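Beta-N-acetylhexosaminidase (Arthrobacter aurescens, PDB 3RCN) probably hydrolyses terminal non-reducing N-acetyl-D-hexosamine residues from N-acetyl-beta-D-hexosaminides, as a member of glycosyl hydrolase family 20. Local coordinates at residues A[8-12]-A[104-108]; A[14-19]-A[129-135]; A[164-168]-A[502-506]; A[476-480]-A[494-498]. All coordinates share one frame; numbering follows the deposited sequence.

Overall arrangement
The four contacts lie within and around the junction of the N-terminal alpha/beta domain with the TIM barrel. Contacts 1, 3 and 4 are buried, their centres 9 to 11 Å apart, while contact 2 is only partly buried at the sheet's edge. Helix 491-508 serves both contact 3 and contact 4, and it also reaches contact 1, where R505 meets Q9 and R497 meets L10. Contact 2 is mainly a backbone affair, two antiparallel strands with an aromatic-lysine pair at one end. The interior contacts instead rely on few, specific side-chain bonds: an amide bonded to a loop backbone in contact 1, paired histidines in contact 3 and a carboxylate-guanidinium pair in contact 4.

Contact 1: residues A[8-12]-A[104-108]; sequences HQLIP and TLLQL
L10 and I11 meet Q107 where an irregular N-terminal segment passes helix 95-109, a helix of the alpha/beta domain that precedes the TIM barrel in this family 20 enzyme. The polar part is a pair of hydrogen bonds, in which the Q107 carboxamide is donor and acceptor to the backbone of I11. Its OE1 takes the I11 N-H at 3.2 Å, on a lone pair in the carbonyl plane, although the N-H is bent to 136°. NE2 gives a hydrogen to I11 O. With both ends of the amide engaged on one residue, its rotation is fixed. The Q107 chain runs extended beyond CG (chi2 -157°), which carries the amide from the helix to the loop.

Apolar contacts belong to L10. Its CD2 lies 3.6 Å from Q107 CB and 4.3 Å from L108 CD2, while CD1 turns to the methyl of T104, the two side chains crossing at about a right angle. The hydroxyl of T104 bonds instead to Y80 and K168. I11 sets out away from helix 95-109, and its side chain touches E480, R497 and H502. The peptide bond before P12 is cis, and just ahead of it I11 O receives Q107 NE2 at 2.8 Å.

Contact 2: residues A[14-19]-A[129-135]; sequences PWSFSA and RVSVEDK
W15 and K135 meet at one end of a strand pair whose centre is the backbone bonding of S16 and S18 with E133 and S131. Both pairs are hydrogen-bonded ones, each closed by two N-H...O bonds, the shortest running from S131 N to S18 O at 2.8 Å. Between and beyond them, F17 with V132 and A19 with V130 form the non-hydrogen-bonded pairs. On the face that bears these residues, CG1 of V130 touches F17 CZ at 3.7 Å and CG2 of V132 touches F17 CD2. P14 adds its CB, 3.5 Å from V132 CG1.

At the W15 end, K135 folds back across the indole. Its CD sits over the five-membered ring of W15, 3.6 Å from the centroid, a CH-pi contact, and NZ lies 4.2 Å from the centroid of the six-membered ring, a cation-pi contact over the same face. Bends at chi2, chi3 and chi4 lay the lysine chain along the ring. D134 OD1 accepts the backbone N-H of W15 (N to OD1 3.1 Å), met from above the carboxylate plane.

The second shell fixes these groups: W483 gives its NE1 hydrogen to D134 OD1, and its carbonyl receives W15 NE1. H8 packs its ring against F17. Segments 16-19 and 129-134, at 169°, form an antiparallel edge pair in the mixed sheet of the alpha/beta domain accompanying the barrel in family 20 enzymes.

Contact 3: residues A[164-168]-A[502-506]; sequences MAMHK and HLARL
The rings of H167 and H502 approach rim to rim, their planes 77° apart, and join through NE2 of each at 2.7 Å. Either nitrogen could be the donor, and H167 NE2 lies in the plane of the H502 ring. H502 is held at its second nitrogen as well: R505, one turn on in the same helix, directs NH1 to H502 ND1 at 2.8 Å, with the guanidinium and the imidazole edges in line. The nearby guanidinium would probably disfavour a charged H502 ring. H167 is also bonded through ND1 to V163 O.

The selenomethionine M166 comes at H502 from the opposite direction. Its CG lies anti to the backbone N (chi1 -177°), and bends farther along bring SE to 3.7 Å from H502 CE1, obliquely to that ring, while the same SE lies over one face of H167, toward its rim. Beyond it, CE reaches CB of R505 and CD2 of L506, each at 4.1 Å. L506 crosses H167 at about a right angle and places CD2 at the ring's edge, 3.7 Å from CE1.

Chain direction changes just here, for K168, with positive phi, closes a Schellman motif after helix 154-166. S479 of helix 474-483 touches H167, S476 OG makes a weak hydrogen bond to its NE2, and Q103 of helix 95-109 touches M166, so this barrel helix end packs against helix 491-508 amid helices of both domains.

Contact 4: residues A[476-480]-A[494-498]; sequences SAISE and FLTRL
E480 OE2 is gripped by R497 NH2, at 2.8 Å, and by the hydroxyl of Y432, within a helix-helix contact on the outside of the TIM barrel. The partners are helix 474-483 and the following helix 491-508, whose short segments cross at 125° with axes 12.0 Å apart, far enough for side chains to fill the interval.

The salt bridge is bidentate and end-on: R497 NH2 meets E480 OE2, and R497 NH1 meets E480 OE1 at a longer 3.3 Å, each oxygen using its syn lone pair. Carboxylate and guanidinium planes differ by 11°, so the two charged groups lie nearly coplanar. A13 N also donates to OE1, and NE of R497 pairs with E493. This buried glutamate is thus well supplied with donors and is probably ionised.

Beside the bridge, F494 fills the space between the helices. With CG anti to the backbone N (chi1 177°), the ring extends toward the facing helix, its CD1 3.6 Å from E480 OE2 and its plane nearly perpendicular to the carboxylate. Y432 stacks on it from helix 428-432. L498 adds a looser apolar touch from CD1 to S476 CB. The ring's far end reaches A477, where F494 CZ lies 3.4 Å from CA and 3.6 Å from CB.

Contact 1: residues A[8-12]-A[104-108]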
# COMPACT_ATOMS: atom_id res chain seq x y z
N HIS A 8 1.55 -28.37 15.05
CA HIS A 8 0.90 -27.22 14.45
C HIS A 8 1.99 -26.32 13.92
O HIS A 8 3.12 -26.38 14.39
CB HIS A 8 0.08 -26.45 15.48
CG HIS A 8 0.91 -25.57 16.35
ND1 HIS A 8 1.18 -25.87 17.67
CD2 HIS A 8 1.55 -24.41 16.09
CE1 HIS A 8 1.94 -24.93 18.19
NE2 HIS A 8 2.19 -24.03 17.25
N GLN A 9 1.67 -25.56 12.89
CA GLN A 9 2.55 -24.51 12.38
C GLN A 9 2.29 -23.04 12.74
O GLN A 9 2.87 -22.15 12.12
CB GLN A 9 2.96 -24.77 10.94
CG GLN A 9 3.69 -26.10 10.86
CD GLN A 9 4.15 -26.46 9.48
OE1 GLN A 9 3.37 -26.43 8.52
NE2 GLN A 9 5.42 -26.82 9.37
N LEU A 10 1.34 -22.81 13.64
CA LEU A 10 0.97 -21.46 14.12
C LEU A 10 2.11 -20.61 14.67
O LEU A 10 2.90 -21.07 15.50
CB LEU A 10 -0.08 -21.59 15.20
CG LEU A 10 -1.27 -22.47 14.83
CD1 LEU A 10 -2.06 -22.77 16.06
CD2 LEU A 10 -2.13 -21.77 13.79
N ILE A 11 2.18 -19.35 14.24
CA ILE A 11 3.01 -18.37 14.93
C ILE A 11 2.18 -17.11 15.17
O ILE A 11 1.52 -16.63 14.25
CB ILE A 11 4.20 -17.97 14.04
CG1 ILE A 11 5.21 -19.11 13.93
CG2 ILE A 11 4.88 -16.73 14.56
CD1 ILE A 11 6.30 -18.83 12.94
N PRO A 12 2.27 -16.53 16.38
CA PRO A 12 2.94 -17.05 17.59
C PRO A 12 2.34 -18.38 18.05
O PRO A 12 1.13 -18.56 17.94
CB PRO A 12 2.63 -15.99 18.66
CG PRO A 12 2.09 -14.81 17.91
CD PRO A 12 1.47 -15.33 16.66
N THR A 104 -6.01 -16.81 14.80
CA THR A 104 -5.60 -18.20 14.86
C THR A 104 -6.40 -19.07 13.88
O THR A 104 -5.88 -20.04 13.32
CB THR A 104 -5.72 -18.74 16.27
OG1 THR A 104 -4.78 -18.04 17.09
CG2 THR A 104 -5.38 -20.21 16.28
N LEU A 105 -7.66 -18.72 13.69
CA LEU A 105 -8.51 -19.41 12.74
C LEU A 105 -7.96 -19.25 11.33
O LEU A 105 -7.73 -20.22 10.62
CB LEU A 105 -9.93 -18.85 12.79
CG LEU A 105 -10.94 -19.68 12.00
CD1 LEU A 105 -11.13 -20.99 12.74
CD2 LEU A 105 -12.25 -18.93 11.83
N LEU A 106 -7.72 -18.01 10.92
CA LEU A 106 -7.19 -17.76 9.59
C LEU A 106 -5.93 -18.56 9.32
O LEU A 106 -5.79 -19.15 8.25
CB LEU A 106 -6.92 -16.28 9.38
CG LEU A 106 -8.17 -15.42 9.35
CD1 LEU A 106 -7.82 -14.05 8.80
CD2 LEU A 106 -9.27 -16.06 8.51
N GLN A 107 -5.02 -18.60 10.30
CA GLN A 107 -3.83 -19.43 10.16
C GLN A 107 -4.19 -20.91 9.96
O GLN A 107 -3.56 -21.60 9.15
CB GLN A 107 -2.88 -19.27 11.34
CG GLN A 107 -2.32 -17.87 11.48
CD GLN A 107 -1.02 -17.84 12.25
OE1 GLN A 107 -0.62 -18.83 12.86
NE2 GLN A 107 -0.34 -16.70 12.22
N LEU A 108 -5.20 -21.39 10.67
CA LEU A 108 -5.68 -22.77 10.52
C LEU A 108 -6.23 -23.10 9.11
O LEU A 108 -6.11 -24.23 8.62
CB LEU A 108 -6.72 -23.11 11.59
CG LEU A 108 -6.23 -23.41 13.01
CD1 LEU A 108 -7.42 -23.67 13.90
CD2 LEU A 108 -5.27 -24.59 13.04

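Contact 2: residues A[14-19]-A[129-135]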
# COMPACT_ATOMS: atom_id res chain seq x y z
N PRO A 14 0.51 -20.94 20.26
CA PRO A 14 -0.49 -20.81 21.33
C PRO A 14 -0.00 -21.50 22.61
O PRO A 14 0.94 -22.28 22.56
CB PRO A 14 -1.71 -21.57 20.78
CG PRO A 14 -1.36 -21.94 19.38
CD PRO A 14 0.12 -21.94 19.26
N TRP A 15 -0.63 -21.21 23.74
CA TRP A 15 -0.17 -21.79 24.99
C TRP A 15 -0.44 -23.29 25.11
O TRP A 15 0.44 -24.04 25.53
CB TRP A 15 -0.68 -20.99 26.19
CG TRP A 15 0.17 -19.79 26.45
CD1 TRP A 15 0.39 -18.74 25.59
CD2 TRP A 15 0.93 -19.50 27.63
NE1 TRP A 15 1.24 -17.83 26.17
CE2 TRP A 15 1.58 -18.27 27.42
CE3 TRP A 15 1.12 -20.17 28.84
CZ2 TRP A 15 2.40 -17.69 28.38
CZ3 TRP A 15 1.93 -19.59 29.80
CH2 TRP A 15 2.57 -18.36 29.56
N SER A 16 -1.64 -23.73 24.73
CA SER A 16 -1.91 -25.17 24.62
C SER A 16 -2.62 -25.55 23.32
O SER A 16 -3.53 -24.85 22.86
CB SER A 16 -2.69 -25.70 25.83
OG SER A 16 -4.04 -25.25 25.81
N PHE A 17 -2.20 -26.66 22.72
CA PHE A 17 -2.75 -27.10 21.43
C PHE A 17 -2.92 -28.61 21.38
O PHE A 17 -2.01 -29.36 21.72
CB PHE A 17 -1.83 -26.64 20.30
CG PHE A 17 -2.23 -27.13 18.93
CD1 PHE A 17 -1.76 -28.35 18.45
CD2 PHE A 17 -3.05 -26.37 18.12
CE1 PHE A 17 -2.12 -28.81 17.18
CE2 PHE A 17 -3.42 -26.83 16.85
CZ PHE A 17 -2.95 -28.06 16.38
N SER A 18 -4.10 -29.06 20.95
CA SER A 18 -4.35 -30.49 20.71
C SER A 18 -5.11 -30.72 19.42
O SER A 18 -6.13 -30.07 19.16
CB SER A 18 -5.13 -31.11 21.87
OG SER A 18 -5.68 -32.36 21.49
N ALA A 19 -4.64 -31.65 18.60
CA ALA A 19 -5.34 -31.96 17.35
C ALA A 19 -6.34 -33.09 17.54
O ALA A 19 -6.04 -34.10 18.19
CB ALA A 19 -4.35 -32.29 16.25
N ARG A 129 -9.59 -30.34 12.84
CA ARG A 129 -10.27 -30.29 14.12
C ARG A 129 -9.25 -30.21 15.24
O ARG A 129 -8.40 -31.09 15.38
CB ARG A 129 -11.21 -31.49 14.30
CG ARG A 129 -12.45 -31.42 13.41
CD ARG A 129 -13.52 -32.40 13.84
NE ARG A 129 -14.69 -32.35 12.97
CZ ARG A 129 -14.76 -32.95 11.78
NH1 ARG A 129 -13.72 -33.64 11.32
NH2 ARG A 129 -15.86 -32.86 11.04
N VAL A 130 -9.32 -29.13 16.01
CA VAL A 130 -8.37 -28.89 17.09
C VAL A 130 -9.03 -28.23 18.29
O VAL A 130 -10.13 -27.68 18.20
CB VAL A 130 -7.22 -27.95 16.66
CG1 VAL A 130 -6.47 -28.52 15.49
CG2 VAL A 130 -7.76 -26.57 16.32
N SER A 131 -8.33 -28.28 19.42
CA SER A 131 -8.70 -27.50 20.59
C SER A 131 -7.50 -26.63 20.93
O SER A 131 -6.39 -27.14 21.09
CB SER A 131 -9.02 -28.42 21.77
OG SER A 131 -9.73 -29.56 21.34
N VAL A 132 -7.72 -25.33 21.01
CA VAL A 132 -6.65 -24.40 21.38
C VAL A 132 -7.05 -23.54 22.57
O VAL A 132 -8.17 -23.04 22.65
CB VAL A 132 -6.28 -23.46 20.22
CG1 VAL A 132 -5.06 -22.62 20.58
CG2 VAL A 132 -6.04 -24.25 18.96
N GLU A 133 -6.12 -23.35 23.50
CA GLU A 133 -6.31 -22.42 24.60
C GLU A 133 -5.14 -21.46 24.66
O GLU A 133 -3.98 -21.88 24.70
CB GLU A 133 -6.48 -23.16 25.93
CG GLU A 133 -7.83 -23.83 26.09
CD GLU A 133 -7.90 -24.74 27.29
OE1 GLU A 133 -7.10 -24.55 28.23
OE2 GLU A 133 -8.77 -25.65 27.29
N ASP A 134 -5.44 -20.16 24.66
CA ASP A 134 -4.41 -19.16 24.40
C ASP A 134 -4.59 -17.86 25.18
O ASP A 134 -5.71 -17.37 25.35
CB ASP A 134 -4.40 -18.85 22.90
CG ASP A 134 -3.02 -18.55 22.38
OD1 ASP A 134 -2.07 -18.50 23.20
OD2 ASP A 134 -2.87 -18.38 21.15
N LYS A 135 -3.47 -17.31 25.66
CA LYS A 135 -3.42 -15.98 26.27
C LYS A 135 -2.07 -15.33 25.97
O LYS A 135 -1.11 -16.02 25.63
CB LYS A 135 -3.68 -16.06 27.78
CG LYS A 135 -2.44 -16.28 28.64
CD LYS A 135 -1.93 -17.72 28.58
CE LYS A 135 -2.01 -18.37 29.96
NZ LYS A 135 -1.40 -17.51 31.03

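Contact 3: residues A[164-168]-A[502-506]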
# COMPACT_ATOMS: atom_id res chain seq x y z
N MSE A 164 0.69 -6.43 11.66
CA MSE A 164 0.90 -6.44 13.12
C MSE A 164 -0.17 -7.23 13.86
O MSE A 164 0.12 -8.03 14.74
CB MSE A 164 0.92 -5.02 13.70
CG MSE A 164 2.17 -4.21 13.44
SE MSE A 164 1.96 -2.44 14.28
CE MSE A 164 1.77 -2.88 16.16
N ALA A 165 -1.43 -6.96 13.52
CA ALA A 165 -2.54 -7.60 14.22
C ALA A 165 -2.51 -9.11 13.99
O ALA A 165 -2.96 -9.90 14.83
CB ALA A 165 -3.86 -6.99 13.76
N MSE A 166 -1.98 -9.51 12.84
CA MSE A 166 -1.91 -10.92 12.48
C MSE A 166 -0.90 -11.64 13.37
O MSE A 166 -0.99 -12.84 13.59
CB MSE A 166 -1.54 -11.08 11.00
CG MSE A 166 -1.51 -12.53 10.53
SE MSE A 166 0.26 -13.35 10.64
CE MSE A 166 0.89 -12.95 8.78
N HIS A 167 0.06 -10.88 13.89
CA HIS A 167 1.03 -11.42 14.85
C HIS A 167 0.61 -11.20 16.32
O HIS A 167 1.36 -11.53 17.24
CB HIS A 167 2.41 -10.85 14.58
CG HIS A 167 3.01 -11.32 13.29
ND1 HIS A 167 2.79 -10.68 12.09
CD2 HIS A 167 3.80 -12.38 13.02
CE1 HIS A 167 3.43 -11.32 11.13
NE2 HIS A 167 4.05 -12.36 11.67
N LYS A 168 -0.59 -10.66 16.51
CA LYS A 168 -1.16 -10.40 17.83
C LYS A 168 -0.41 -9.33 18.61
O LYS A 168 -0.48 -9.31 19.83
CB LYS A 168 -1.20 -11.70 18.64
CG LYS A 168 -2.16 -12.79 18.10
CD LYS A 168 -2.14 -14.03 19.01
CE LYS A 168 -3.27 -15.04 18.71
NZ LYS A 168 -3.08 -15.79 17.44
N HIS A 502 4.66 -20.08 7.95
CA HIS A 502 4.60 -18.63 8.13
C HIS A 502 5.16 -17.74 7.03
O HIS A 502 4.57 -16.70 6.72
CB HIS A 502 5.22 -18.23 9.47
CG HIS A 502 4.68 -16.94 10.01
ND1 HIS A 502 3.39 -16.80 10.44
CD2 HIS A 502 5.27 -15.73 10.16
CE1 HIS A 502 3.20 -15.55 10.86
NE2 HIS A 502 4.32 -14.89 10.69
N LEU A 503 6.29 -18.11 6.44
CA LEU A 503 6.81 -17.33 5.32
C LEU A 503 5.76 -17.22 4.22
O LEU A 503 5.66 -16.19 3.55
CB LEU A 503 8.09 -17.94 4.75
CG LEU A 503 9.40 -17.81 5.53
CD1 LEU A 503 10.55 -18.21 4.62
CD2 LEU A 503 9.62 -16.39 6.08
N ALA A 504 4.97 -18.28 4.03
CA ALA A 504 3.91 -18.28 3.01
C ALA A 504 2.80 -17.30 3.39
O ALA A 504 2.19 -16.70 2.51
CB ALA A 504 3.34 -19.66 2.82
N ARG A 505 2.56 -17.15 4.69
CA ARG A 505 1.58 -16.19 5.19
C ARG A 505 2.05 -14.75 4.97
O ARG A 505 1.26 -13.89 4.55
CB ARG A 505 1.30 -16.40 6.67
CG ARG A 505 0.59 -17.69 7.01
CD ARG A 505 0.43 -17.83 8.53
NE ARG A 505 0.23 -19.22 8.93
CZ ARG A 505 0.99 -19.86 9.79
NH1 ARG A 505 2.00 -19.24 10.39
NH2 ARG A 505 0.74 -21.13 10.08
N LEU A 506 3.33 -14.49 5.24
CA LEU A 506 3.90 -13.18 4.96
C LEU A 506 3.84 -12.84 3.47
O LEU A 506 3.55 -11.70 3.08
CB LEU A 506 5.35 -13.10 5.45
CG LEU A 506 5.59 -13.27 6.95
CD1 LEU A 506 7.06 -13.12 7.25
CD2 LEU A 506 4.78 -12.29 7.79

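Contact 4: residues A[476-480]-A[494-498]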
# COMPACT_ATOMS: atom_id res chain seq x y z
N SER A 476 8.47 -11.55 13.39
CA SER A 476 7.65 -12.74 13.58
C SER A 476 8.12 -13.52 14.80
O SER A 476 7.31 -13.98 15.61
CB SER A 476 7.69 -13.65 12.35
OG SER A 476 7.14 -13.00 11.21
N ALA A 477 9.44 -13.67 14.93
CA ALA A 477 10.04 -14.33 16.08
C ALA A 477 9.78 -13.53 17.37
O ALA A 477 9.45 -14.09 18.43
CB ALA A 477 11.52 -14.52 15.85
N ILE A 478 9.93 -12.21 17.27
CA ILE A 478 9.62 -11.30 18.36
C ILE A 478 8.15 -11.41 18.80
O ILE A 478 7.86 -11.42 19.99
CB ILE A 478 9.99 -9.85 17.98
CG1 ILE A 478 11.50 -9.65 18.12
CG2 ILE A 478 9.29 -8.85 18.87
CD1 ILE A 478 12.09 -8.64 17.16
N SER A 479 7.22 -11.50 17.85
CA SER A 479 5.81 -11.60 18.23
C SER A 479 5.57 -12.83 19.09
O SER A 479 4.70 -12.82 19.96
CB SER A 479 4.89 -11.62 17.00
OG SER A 479 4.91 -12.88 16.33
N GLU A 480 6.36 -13.88 18.86
CA GLU A 480 6.24 -15.11 19.65
C GLU A 480 6.82 -14.91 21.06
O GLU A 480 6.23 -15.32 22.06
CB GLU A 480 6.92 -16.29 18.96
CG GLU A 480 6.79 -17.58 19.74
CD GLU A 480 6.72 -18.83 18.87
OE1 GLU A 480 5.82 -18.90 18.00
OE2 GLU A 480 7.54 -19.75 19.06
N PHE A 494 11.17 -23.64 16.03
CA PHE A 494 10.58 -22.42 15.48
C PHE A 494 10.82 -22.28 13.98
O PHE A 494 9.92 -21.90 13.24
CB PHE A 494 11.14 -21.20 16.21
CG PHE A 494 10.65 -19.88 15.67
CD1 PHE A 494 9.39 -19.41 16.00
CD2 PHE A 494 11.45 -19.11 14.84
CE1 PHE A 494 8.93 -18.20 15.49
CE2 PHE A 494 11.00 -17.89 14.33
CZ PHE A 494 9.74 -17.44 14.66
N LEU A 495 12.04 -22.59 13.54
CA LEU A 495 12.42 -22.46 12.13
C LEU A 495 11.52 -23.26 11.21
O LEU A 495 11.09 -22.79 10.16
CB LEU A 495 13.85 -22.91 11.91
CG LEU A 495 14.91 -21.83 12.02
CD1 LEU A 495 16.22 -22.37 11.46
CD2 LEU A 495 14.46 -20.60 11.26
N THR A 496 11.27 -24.50 11.62
CA THR A 496 10.45 -25.42 10.84
C THR A 496 9.03 -24.87 10.69
O THR A 496 8.41 -25.05 9.65
CB THR A 496 10.44 -26.84 11.46
OG1 THR A 496 9.58 -26.87 12.61
CG2 THR A 496 11.85 -27.25 11.87
N ARG A 497 8.52 -24.21 11.71
CA ARG A 497 7.23 -23.55 11.55
C ARG A 497 7.33 -22.31 10.64
O ARG A 497 6.44 -22.06 9.82
CB ARG A 497 6.62 -23.21 12.91
CG ARG A 497 6.19 -24.45 13.66
CD ARG A 497 5.52 -24.10 14.98
NE ARG A 497 6.49 -23.62 15.95
CZ ARG A 497 6.33 -22.51 16.67
NH1 ARG A 497 5.24 -21.77 16.50
NH2 ARG A 497 7.27 -22.14 17.54
N LEU A 498 8.42 -21.57 10.78
CA LEU A 498 8.63 -20.35 10.01
C LEU A 498 8.69 -20.66 8.53
O LEU A 498 7.89 -20.16 7.73
CB LEU A 498 9.92 -19.65 10.45
CG LEU A 498 10.21 -18.31 9.78
CD1 LEU A 498 9.22 -17.26 10.25
CD2 LEU A 498 11.62 -17.86 10.05